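Local coordinates for lipopolysaccharide biosynthesis protein wbpB (Thermus thermophilus, PDB 3O9Z), which probably catalyses the NAD-dependent oxidation of a sugar in the biosynthesis of 2,3-diacetamido-2,3-dideoxy-D-mannuronic acid, a component of bacterial lipopolysaccharide, at residues A[139-144]-A[254-259]; A[189-194]-A[247-252]; A[213-218]-A[222-227]. One frame throughout, in Å; residues are numbered along the deposited sequence.

Interaction 1: residues A[139-144]-A[254-259]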
loop_
_atom_site.group_PDB
_atom_site.type_symbol
_atom_site.label_atom_id
_atom_site.label_comp_id
_atom_site.label_asym_id
_atom_site.label_seq_id
_atom_site.Cartn_x
_atom_site.Cartn_y
_atom_site.Cartn_z
ATOM N N LEU A 139 -5.818 40.558 3.061
ATOM C CA LEU A 139 -6.393 41.305 4.175
ATOM C C LEU A 139 -6.513 42.788 3.817
ATOM O O LEU A 139 -7.515 43.416 4.161
ATOM C CB LEU A 139 -5.560 41.107 5.429
ATOM C CG LEU A 139 -5.709 39.798 6.198
ATOM C CD1 LEU A 139 -4.500 39.588 7.125
ATOM C CD2 LEU A 139 -7.013 39.790 6.975
ATOM N N ALA A 140 -5.501 43.340 3.161
ATOM C CA ALA A 140 -5.511 44.756 2.764
ATOM C C ALA A 140 -6.646 45.013 1.756
ATOM O O ALA A 140 -7.401 45.996 1.859
ATOM C CB ALA A 140 -4.146 45.155 2.203
ATOM N N LEU A 141 -6.767 44.124 0.772
ATOM C CA LEU A 141 -7.860 44.191 -0.197
ATOM C C LEU A 141 -9.230 44.178 0.462
ATOM O O LEU A 141 -10.122 44.967 0.089
ATOM C CB LEU A 141 -7.727 43.043 -1.201
ATOM C CG LEU A 141 -8.841 42.885 -2.242
ATOM C CD1 LEU A 141 -9.017 44.186 -3.042
ATOM C CD2 LEU A 141 -8.435 41.750 -3.194
ATOM N N LYS A 142 -9.429 43.282 1.423
ATOM C CA LYS A 142 -10.703 43.174 2.090
ATOM C C LYS A 142 -11.052 44.467 2.815
ATOM O O LYS A 142 -12.198 44.903 2.810
ATOM C CB LYS A 142 -10.728 41.965 3.021
ATOM C CG LYS A 142 -12.045 41.843 3.754
ATOM C CD LYS A 142 -12.120 40.641 4.665
ATOM C CE LYS A 142 -13.556 40.277 4.968
ATOM N NZ LYS A 142 -14.032 41.122 6.095
ATOM N N GLU A 143 -10.050 45.112 3.402
ATOM C CA GLU A 143 -10.317 46.375 4.082
ATOM C C GLU A 143 -10.763 47.442 3.097
ATOM O O GLU A 143 -11.716 48.178 3.374
ATOM C CB GLU A 143 -9.079 46.821 4.859
ATOM C CG GLU A 143 -8.868 45.967 6.077
ATOM C CD GLU A 143 -10.147 45.832 6.881
ATOM O OE1 GLU A 143 -10.549 46.846 7.495
ATOM O OE2 GLU A 143 -10.759 44.734 6.874
ATOM N N ARG A 144 -10.084 47.522 1.957
ATOM C CA ARG A 144 -10.411 48.533 0.957
ATOM C C ARG A 144 -11.819 48.314 0.415
ATOM O O ARG A 144 -12.532 49.283 0.138
ATOM C CB ARG A 144 -9.421 48.538 -0.204
ATOM C CG ARG A 144 -7.996 48.980 0.120
ATOM C CD ARG A 144 -7.161 49.194 -1.127
ATOM N NE ARG A 144 -7.033 48.019 -1.990
ATOM C CZ ARG A 144 -6.102 47.082 -1.839
ATOM N NH1 ARG A 144 -5.255 47.155 -0.821
ATOM N NH2 ARG A 144 -6.040 46.056 -2.673
ATOM N N GLU A 254 -8.398 46.547 -11.021
ATOM C CA GLU A 254 -7.165 46.611 -10.233
ATOM C C GLU A 254 -6.648 45.227 -9.851
ATOM O O GLU A 254 -7.381 44.462 -9.225
ATOM C CB GLU A 254 -7.464 47.282 -8.903
ATOM C CG GLU A 254 -7.911 48.713 -9.041
ATOM C CD GLU A 254 -7.737 49.440 -7.730
ATOM O OE1 GLU A 254 -7.638 48.725 -6.707
ATOM O OE2 GLU A 254 -7.680 50.692 -7.729
ATOM N N GLU A 255 -5.348 45.018 -10.023
ATOM C CA GLU A 255 -4.721 43.702 -9.949
ATOM C C GLU A 255 -4.081 43.424 -8.587
ATOM O O GLU A 255 -3.217 44.173 -8.128
ATOM C CB GLU A 255 -3.670 43.630 -11.069
ATOM C CG GLU A 255 -2.574 42.575 -10.931
ATOM C CD GLU A 255 -3.120 41.196 -11.242
ATOM O OE1 GLU A 255 -4.293 40.998 -10.878
ATOM O OE2 GLU A 255 -2.424 40.351 -11.851
ATOM N N VAL A 256 -4.450 42.322 -7.938
ATOM C CA VAL A 256 -3.649 41.821 -6.808
ATOM C C VAL A 256 -3.139 40.415 -7.123
ATOM O O VAL A 256 -3.945 39.491 -7.237
ATOM C CB VAL A 256 -4.459 41.858 -5.494
ATOM C CG1 VAL A 256 -3.694 41.226 -4.311
ATOM C CG2 VAL A 256 -4.849 43.304 -5.129
ATOM N N GLU A 257 -1.822 40.258 -7.295
ATOM C CA GLU A 257 -1.230 38.932 -7.508
ATOM C C GLU A 257 -0.693 38.488 -6.157
ATOM O O GLU A 257 0.112 39.213 -5.566
ATOM C CB GLU A 257 -0.121 38.925 -8.587
ATOM C CG GLU A 257 0.124 37.560 -9.290
ATOM C CD GLU A 257 0.782 36.487 -8.428
ATOM O OE1 GLU A 257 0.804 35.295 -8.850
ATOM O OE2 GLU A 257 1.288 36.840 -7.334
ATOM N N PHE A 258 -1.144 37.336 -5.658
ATOM C CA PHE A 258 -0.891 36.948 -4.262
ATOM C C PHE A 258 -0.065 35.688 -4.066
ATOM O O PHE A 258 -0.203 35.003 -3.056
ATOM C CB PHE A 258 -2.193 36.856 -3.457
ATOM C CG PHE A 258 -3.261 36.020 -4.103
ATOM C CD1 PHE A 258 -4.172 36.605 -4.981
ATOM C CD2 PHE A 258 -3.371 34.663 -3.808
ATOM C CE1 PHE A 258 -5.214 35.852 -5.530
ATOM C CE2 PHE A 258 -4.401 33.893 -4.363
ATOM C CZ PHE A 258 -5.321 34.501 -5.229
ATOM N N SER A 259 0.802 35.371 -5.015
ATOM C CA SER A 259 1.658 34.199 -4.884
ATOM C C SER A 259 2.788 34.359 -3.867
ATOM O O SER A 259 3.220 33.390 -3.232
ATOM C CB SER A 259 2.249 33.864 -6.247
ATOM O OG SER A 259 1.241 33.316 -7.101
HETATM O O HOH W 1 -7.189 45.887 -5.510
HETATM O O HOH W 2 -8.984 47.575 -4.359
#
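Toward residues 139-144, Val-256 offers one methyl, CG2, which reaches both Arg-144 and Leu-141; the same side chain also touches Ser-137 and Leu-138 earlier in the helix. The closer approach is to the arginine: NH2 of Arg-144 lies 3.9 Å from CG2 of Val-256, and the methyl comes at the edge of the guanidinium, near its plane. Val-256 turns CG1 anti to its own backbone N (chi1 175°), which sets CG2 beside that N, opposite the carbonyl carbon. Leu-141 adds a looser apolar touch, its CD2 standing 4.4 Å from CG2 of Val-256.

The Arg-144 chain leaves the helix with CG anti to the carbonyl carbon and then bends at chi3 (-59°). A long, flexible arginine suits this place: the bend lays one face of the guanidinium over the helix backbone, with CA of Leu-141 3.5 Å above the plane near the rim, while NE and NH2 stay on the water. The helix packs here against strand 254-257, an outermost strand of the mixed sheet in the C-terminal alpha/beta domain of this Gfo/Idh/MocA-type dehydrogenase. Beta-branched valine suits the strand, and Leu-141 continues inward to Ile-249 on the adjacent strand.

At the exposed margin the opposite charges of Arg-144 and Glu-254 meet through water, NE of the former being 4.8 Å from OE1 of the latter. One water accepts from Arg-144 NH2 and another from NE, the second lying in the guanidinium plane; both donate to OE1 of Glu-254. The second water is 2.9 Å from OE1 of Glu-254, and the two bridges probably limit rotation of the guanidinium.

Interaction 2: residues A[189-194]-A[247-252]; sequences FDLLAW and RSIAVD. With AKG (2-oxoglutaric acid), chain F.
Ile-249 and Arg-247, two residues apart on one strand, serve quite different partners: the isoleucine meets two leucines of helix 186-196, while the arginine grips the bound 2-oxoglutarate. Between residues 189-194 and 247-252 the packing falls on one methyl of the strand, CD1 of Ile-249. It touches CD2 of Leu-192 at 4.0 Å and CD2 of Leu-191 at 4.3 Å. The isoleucine reaches them because CG1 is anti to its backbone N (chi1 -177°) and the chain stays extended to CD1; the side chains of Leu-192 and Ile-249 run antiparallel past one another, meeting at their ends.

Such branched aliphatic groups suit a buried layer where the helix covers the mixed sheet of the C-terminal alpha/beta domain. Leu-138 of helix 136-146 joins the same cluster, packing on Leu-191.

Arg-247 extends straight from CG to NE and presents a guanidinium edge to the C5 carboxylate, the one remote from the keto group, with C5 in the guanidinium plane. NE donates to O4 of the ligand at 2.9 Å, and NH2 of Arg-247 donates to O3 at 3.0 Å with a nearly straight N-H...O angle of 165°; NH2 to O4 is a weak third bond. NH1 is held by Ser-259, and Phe-262 makes a cation-pi contact with the arginine.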
loop_
_atom_site.group_PDB
_atom_site.type_symbol
_atom_site.label_atom_id
_atom_site.label_comp_id
_atom_site.label_asym_id
_atom_site.label_seq_id
_atom_site.Cartn_x
_atom_site.Cartn_y
_atom_site.Cartn_z
ATOM N N PHE A 189 -12.393 29.814 -4.112
ATOM C CA PHE A 189 -13.830 29.863 -3.795
ATOM C C PHE A 189 -13.969 30.431 -2.382
ATOM O O PHE A 189 -14.876 31.243 -2.101
ATOM C CB PHE A 189 -14.571 28.544 -4.044
ATOM C CG PHE A 189 -14.633 28.187 -5.497
ATOM C CD1 PHE A 189 -15.315 28.987 -6.408
ATOM C CD2 PHE A 189 -14.006 27.049 -5.963
ATOM C CE1 PHE A 189 -15.334 28.652 -7.748
ATOM C CE2 PHE A 189 -14.069 26.702 -7.291
ATOM C CZ PHE A 189 -14.688 27.518 -8.200
ATOM N N ASP A 190 -13.100 29.999 -1.470
ATOM C CA ASP A 190 -13.147 30.507 -0.116
ATOM C C ASP A 190 -12.765 31.979 -0.009
ATOM O O ASP A 190 -13.432 32.748 0.714
ATOM C CB ASP A 190 -12.301 29.619 0.803
ATOM C CG ASP A 190 -12.388 30.082 2.227
ATOM O OD1 ASP A 190 -13.398 29.711 2.876
ATOM O OD2 ASP A 190 -11.496 30.869 2.607
ATOM N N LEU A 191 -11.739 32.403 -0.745
ATOM C CA LEU A 191 -11.359 33.813 -0.794
ATOM C C LEU A 191 -12.552 34.651 -1.243
ATOM O O LEU A 191 -12.866 35.684 -0.619
ATOM C CB LEU A 191 -10.192 34.000 -1.789
ATOM C CG LEU A 191 -9.813 35.450 -2.105
ATOM C CD1 LEU A 191 -9.366 36.211 -0.848
ATOM C CD2 LEU A 191 -8.719 35.479 -3.191
ATOM N N LEU A 192 -13.212 34.203 -2.300
ATOM C CA LEU A 192 -14.336 34.965 -2.844
ATOM C C LEU A 192 -15.523 34.986 -1.895
ATOM O O LEU A 192 -16.184 36.026 -1.795
ATOM C CB LEU A 192 -14.779 34.381 -4.176
ATOM C CG LEU A 192 -13.720 34.528 -5.280
ATOM C CD1 LEU A 192 -14.103 33.647 -6.483
ATOM C CD2 LEU A 192 -13.450 36.000 -5.722
ATOM N N ALA A 193 -15.811 33.891 -1.194
ATOM C CA ALA A 193 -16.897 33.866 -0.219
ATOM C C ALA A 193 -16.578 34.807 0.935
ATOM O O ALA A 193 -17.460 35.524 1.447
ATOM C CB ALA A 193 -17.154 32.408 0.273
ATOM N N TRP A 194 -15.343 34.762 1.408
ATOM C CA TRP A 194 -14.887 35.655 2.483
ATOM C C TRP A 194 -15.026 37.137 2.111
ATOM O O TRP A 194 -15.521 37.944 2.920
ATOM C CB TRP A 194 -13.424 35.303 2.787
ATOM C CG TRP A 194 -12.727 36.077 3.842
ATOM C CD1 TRP A 194 -13.090 36.191 5.160
ATOM C CD2 TRP A 194 -11.445 36.706 3.709
ATOM N NE1 TRP A 194 -12.117 36.906 5.830
ATOM C CE2 TRP A 194 -11.084 37.194 4.977
ATOM C CE3 TRP A 194 -10.546 36.854 2.649
ATOM C CZ2 TRP A 194 -9.894 37.900 5.194
ATOM C CZ3 TRP A 194 -9.350 37.537 2.867
ATOM C CH2 TRP A 194 -9.040 38.052 4.136
ATOM N N ARG A 247 -1.505 33.709 -9.544
ATOM C CA ARG A 247 -2.674 33.731 -8.676
ATOM C C ARG A 247 -3.117 35.158 -8.495
ATOM O O ARG A 247 -2.449 35.938 -7.800
ATOM C CB ARG A 247 -2.409 33.070 -7.316
ATOM C CG ARG A 247 -1.922 31.615 -7.373
ATOM C CD ARG A 247 -1.638 31.161 -5.927
ATOM N NE ARG A 247 -0.978 29.862 -5.831
ATOM C CZ ARG A 247 0.335 29.693 -5.702
ATOM N NH1 ARG A 247 1.146 30.756 -5.786
ATOM N NH2 ARG A 247 0.840 28.475 -5.515
ATOM N N SER A 248 -4.198 35.513 -9.182
ATOM C CA SER A 248 -4.541 36.923 -9.394
ATOM C C SER A 248 -6.020 37.147 -9.099
ATOM O O SER A 248 -6.887 36.389 -9.558
ATOM C CB SER A 248 -4.273 37.311 -10.852
ATOM O OG SER A 248 -4.971 38.493 -11.205
ATOM N N ILE A 249 -6.313 38.183 -8.318
ATOM C CA ILE A 249 -7.686 38.693 -8.194
ATOM C C ILE A 249 -7.707 40.124 -8.713
ATOM O O ILE A 249 -6.972 41.010 -8.223
ATOM C CB ILE A 249 -8.285 38.525 -6.791
ATOM C CG1 ILE A 249 -9.736 39.029 -6.779
ATOM C CG2 ILE A 249 -7.447 39.230 -5.720
ATOM C CD1 ILE A 249 -10.491 38.628 -5.509
ATOM N N ALA A 250 -8.523 40.370 -9.735
ATOM C CA ALA A 250 -8.622 41.725 -10.318
ATOM C C ALA A 250 -10.008 42.285 -10.044
ATOM O O ALA A 250 -11.011 41.711 -10.475
ATOM C CB ALA A 250 -8.334 41.700 -11.826
ATOM N N VAL A 251 -10.081 43.368 -9.271
ATOM C CA VAL A 251 -11.367 43.879 -8.811
ATOM C C VAL A 251 -11.567 45.255 -9.451
ATOM O O VAL A 251 -10.767 46.174 -9.255
ATOM C CB VAL A 251 -11.406 44.049 -7.282
ATOM C CG1 VAL A 251 -12.730 44.655 -6.848
ATOM C CG2 VAL A 251 -11.143 42.697 -6.585
ATOM N N ASP A 252 -12.625 45.366 -10.247
ATOM C CA ASP A 252 -12.926 46.595 -10.977
ATOM C C ASP A 252 -11.672 47.073 -11.726
ATOM O O ASP A 252 -11.366 48.268 -11.706
ATOM C CB ASP A 252 -13.385 47.675 -9.986
ATOM C CG ASP A 252 -14.825 47.498 -9.514
ATOM O OD1 ASP A 252 -15.492 46.488 -9.851
ATOM O OD2 ASP A 252 -15.295 48.412 -8.793
HETATM C C1 AKG F . -2.645 22.047 -2.973
HETATM O O1 AKG F . -1.760 21.701 -3.798
HETATM O O2 AKG F . -3.397 21.222 -2.442
HETATM C C2 AKG F . -2.775 23.407 -2.497
HETATM O O5 AKG F . -3.657 23.667 -1.681
HETATM C C3 AKG F . -1.865 24.490 -3.014
HETATM C C4 AKG F . -2.580 25.182 -4.173
HETATM C C5 AKG F . -1.712 26.181 -4.912
HETATM O O3 AKG F . -0.555 25.859 -5.243
HETATM O O4 AKG F . -2.164 27.300 -5.170
#

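Interaction 3: residues A[213-218]-A[222-227]; sequences AGYLEL and RVRWFL
The indole of Trp-225 lies flat across the backbone of Ala-213 and Gly-214 on the facing strand. Gly-214 N stands 3.4 Å above the middle of the ring system, and CA of Gly-214 makes a CH-pi contact 3.8 Å from the centroid of the five-membered ring. Trp-225 adopts the less common first torsion, CG between backbone N and carbonyl carbon (chi1 58°), which swings the ring over its neighbour. Glycine suits this place because a beta carbon would clash with the indole. Leu-216 crosses the tryptophan at about a right angle, its CG 3.7 Å from CD1 of Trp-225. An alanine in place of the tryptophan would remove the indole and would probably leave the backbone of Gly-214 and the flank of Leu-216 without their apolar cover.

On the opposite face of the sheet, Tyr-215 runs alongside Arg-222 in the same direction, with ring and guanidinium planes 25° apart. OH of Tyr-215 comes 3.3 Å from CG of Arg-222, while CG of Arg-224 meets the tyrosine ring at its edge, in plane. Arginine suits position 222 twice over, its CB, CG and CD packing about the phenol oxygen and NE of Arg-222 forming a salt bridge with Asp-153.

The backbones form an antiparallel hairpin in which Gly-214 pairs with Trp-225 and Leu-216 with Val-223, each through two hydrogen bonds; Val-223 N donates to Leu-216 O at 2.9 Å. Strand 199-207 flanks the hairpin beyond 211-218 and strand 152-160 beyond 221-228, while helix 186-196 packs on the leucine and tryptophan face, where Leu-192 meets Leu-216, Leu-218 and Val-223 and Phe-189 meets Trp-225 edge-to-face.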
loop_
_atom_site.group_PDB
_atom_site.type_symbol
_atom_site.label_atom_id
_atom_site.label_comp_id
_atom_site.label_asym_id
_atom_site.label_seq_id
_atom_site.Cartn_x
_atom_site.Cartn_y
_atom_site.Cartn_z
ATOM N N ALA A 213 -13.238 26.492 -15.627
ATOM C CA ALA A 213 -13.525 27.917 -15.675
ATOM C C ALA A 213 -15.014 28.121 -15.542
ATOM O O ALA A 213 -15.808 27.230 -15.898
ATOM C CB ALA A 213 -13.086 28.493 -17.011
ATOM N N GLY A 214 -15.418 29.282 -15.071
ATOM C CA GLY A 214 -16.848 29.539 -14.943
ATOM C C GLY A 214 -17.139 30.954 -14.472
ATOM O O GLY A 214 -16.330 31.868 -14.650
ATOM N N TYR A 215 -18.319 31.115 -13.900
ATOM C CA TYR A 215 -18.825 32.424 -13.447
ATOM C C TYR A 215 -19.579 32.232 -12.148
ATOM O O TYR A 215 -20.244 31.192 -11.960
ATOM C CB TYR A 215 -19.777 32.956 -14.527
ATOM C CG TYR A 215 -20.496 34.252 -14.201
ATOM C CD1 TYR A 215 -19.809 35.471 -14.329
ATOM C CD2 TYR A 215 -21.792 34.235 -13.722
ATOM C CE1 TYR A 215 -20.436 36.644 -14.019
ATOM C CE2 TYR A 215 -22.434 35.458 -13.419
ATOM C CZ TYR A 215 -21.727 36.616 -13.580
ATOM O OH TYR A 215 -22.415 37.794 -13.298
ATOM N N LEU A 216 -19.501 33.187 -11.235
ATOM C CA LEU A 216 -20.311 33.208 -10.033
ATOM C C LEU A 216 -21.000 34.552 -9.949
ATOM O O LEU A 216 -20.372 35.574 -10.180
ATOM C CB LEU A 216 -19.473 33.106 -8.753
ATOM C CG LEU A 216 -18.495 31.926 -8.730
ATOM C CD1 LEU A 216 -17.403 32.120 -7.684
ATOM C CD2 LEU A 216 -19.339 30.677 -8.366
ATOM N N GLU A 217 -22.234 34.549 -9.480
ATOM C CA GLU A 217 -22.840 35.774 -8.957
ATOM C C GLU A 217 -22.899 35.639 -7.453
ATOM O O GLU A 217 -23.629 34.772 -6.952
ATOM C CB GLU A 217 -24.249 35.949 -9.535
ATOM C CG GLU A 217 -24.886 37.270 -9.033
ATOM C CD GLU A 217 -26.398 37.343 -9.227
ATOM O OE1 GLU A 217 -27.035 36.359 -9.644
ATOM O OE2 GLU A 217 -26.957 38.414 -8.933
ATOM N N LEU A 218 -22.144 36.475 -6.748
ATOM C CA LEU A 218 -22.119 36.472 -5.283
ATOM C C LEU A 218 -22.839 37.712 -4.768
ATOM O O LEU A 218 -23.057 38.679 -5.530
ATOM C CB LEU A 218 -20.677 36.509 -4.765
ATOM C CG LEU A 218 -19.759 35.452 -5.425
ATOM C CD1 LEU A 218 -18.308 35.635 -4.983
ATOM C CD2 LEU A 218 -20.278 34.024 -5.278
ATOM N N ARG A 222 -19.717 39.998 -9.101
ATOM C CA ARG A 222 -19.865 39.082 -10.235
ATOM C C ARG A 222 -18.458 38.654 -10.602
ATOM O O ARG A 222 -17.580 39.485 -10.784
ATOM C CB ARG A 222 -20.488 39.837 -11.430
ATOM C CG ARG A 222 -21.932 40.279 -11.108
ATOM C CD ARG A 222 -22.438 41.290 -12.189
ATOM N NE ARG A 222 -21.751 42.582 -12.095
ATOM C CZ ARG A 222 -22.162 43.557 -11.287
ATOM N NH1 ARG A 222 -21.488 44.698 -11.280
ATOM N NH2 ARG A 222 -23.233 43.423 -10.525
ATOM N N VAL A 223 -18.193 37.352 -10.680
ATOM C CA VAL A 223 -16.820 36.866 -10.806
ATOM C C VAL A 223 -16.654 35.963 -11.995
ATOM O O VAL A 223 -17.392 34.985 -12.116
ATOM C CB VAL A 223 -16.406 36.049 -9.545
ATOM C CG1 VAL A 223 -14.886 35.695 -9.578
ATOM C CG2 VAL A 223 -16.749 36.842 -8.268
ATOM N N ARG A 224 -15.712 36.246 -12.888
ATOM C CA ARG A 224 -15.349 35.289 -13.950
ATOM C C ARG A 224 -14.088 34.617 -13.435
ATOM O O ARG A 224 -13.140 35.322 -13.040
ATOM C CB ARG A 224 -15.071 36.024 -15.257
ATOM C CG ARG A 224 -16.334 36.707 -15.794
ATOM C CD ARG A 224 -16.031 37.453 -17.073
ATOM N NE ARG A 224 -15.324 38.700 -16.827
ATOM C CZ ARG A 224 -14.651 39.347 -17.774
ATOM N NH1 ARG A 224 -14.042 40.516 -17.512
ATOM N NH2 ARG A 224 -14.500 38.759 -18.955
ATOM N N TRP A 225 -14.040 33.281 -13.412
ATOM C CA TRP A 225 -12.905 32.564 -12.829
ATOM C C TRP A 225 -12.313 31.536 -13.772
ATOM O O TRP A 225 -13.002 30.971 -14.609
ATOM C CB TRP A 225 -13.269 31.967 -11.460
ATOM C CG TRP A 225 -14.445 31.002 -11.474
ATOM C CD1 TRP A 225 -15.774 31.303 -11.223
ATOM C CD2 TRP A 225 -14.397 29.607 -11.734
ATOM N NE1 TRP A 225 -16.544 30.159 -11.303
ATOM C CE2 TRP A 225 -15.712 29.106 -11.598
ATOM C CE3 TRP A 225 -13.347 28.707 -11.988
ATOM C CZ2 TRP A 225 -16.046 27.767 -11.775
ATOM C CZ3 TRP A 225 -13.701 27.370 -12.164
ATOM C CH2 TRP A 225 -15.023 26.909 -12.068
ATOM N N PHE A 226 -11.008 31.311 -13.621
ATOM C CA PHE A 226 -10.269 30.341 -14.394
ATOM C C PHE A 226 -9.262 29.695 -13.472
ATOM O O PHE A 226 -8.537 30.415 -12.767
ATOM C CB PHE A 226 -9.569 31.046 -15.562
ATOM C CG PHE A 226 -8.771 30.118 -16.433
ATOM C CD1 PHE A 226 -9.333 29.623 -17.598
ATOM C CD2 PHE A 226 -7.473 29.756 -16.079
ATOM C CE1 PHE A 226 -8.614 28.773 -18.418
ATOM C CE2 PHE A 226 -6.736 28.890 -16.901
ATOM C CZ PHE A 226 -7.333 28.367 -18.059
ATOM N N LEU A 227 -9.263 28.367 -13.484
ATOM C CA LEU A 227 -8.376 27.551 -12.645
ATOM C C LEU A 227 -7.616 26.558 -13.547
ATOM O O LEU A 227 -8.247 25.835 -14.329
ATOM C CB LEU A 227 -9.292 26.791 -11.664
ATOM C CG LEU A 227 -8.583 25.654 -10.930
ATOM C CD1 LEU A 227 -7.442 26.129 -10.033
ATOM C CD2 LEU A 227 -9.690 24.911 -10.134
#

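Overall arrangement
After the parallel strands of the NAD-binding sheet, the chain enters helix 136-146, which opens the loop that interaction 1 closes 110 residues later at edge strand 254-257. Within that loop, helix 186-196 starts a shorter one, closed by interaction 2 at strand 245-251. Innermost is interaction 3, a hairpin with only three residues between its segments, so the three contacts nest without crossing. All reach the same mixed sheet: interactions 1 and 2 meet on adjacent strands, and interaction 3 lies towards the other edge. Helix 186-196 ties interactions 2 and 3 together through Leu-192 and Phe-189, whereas interactions 1 and 3 stay about 9 Å apart at their nearest atoms.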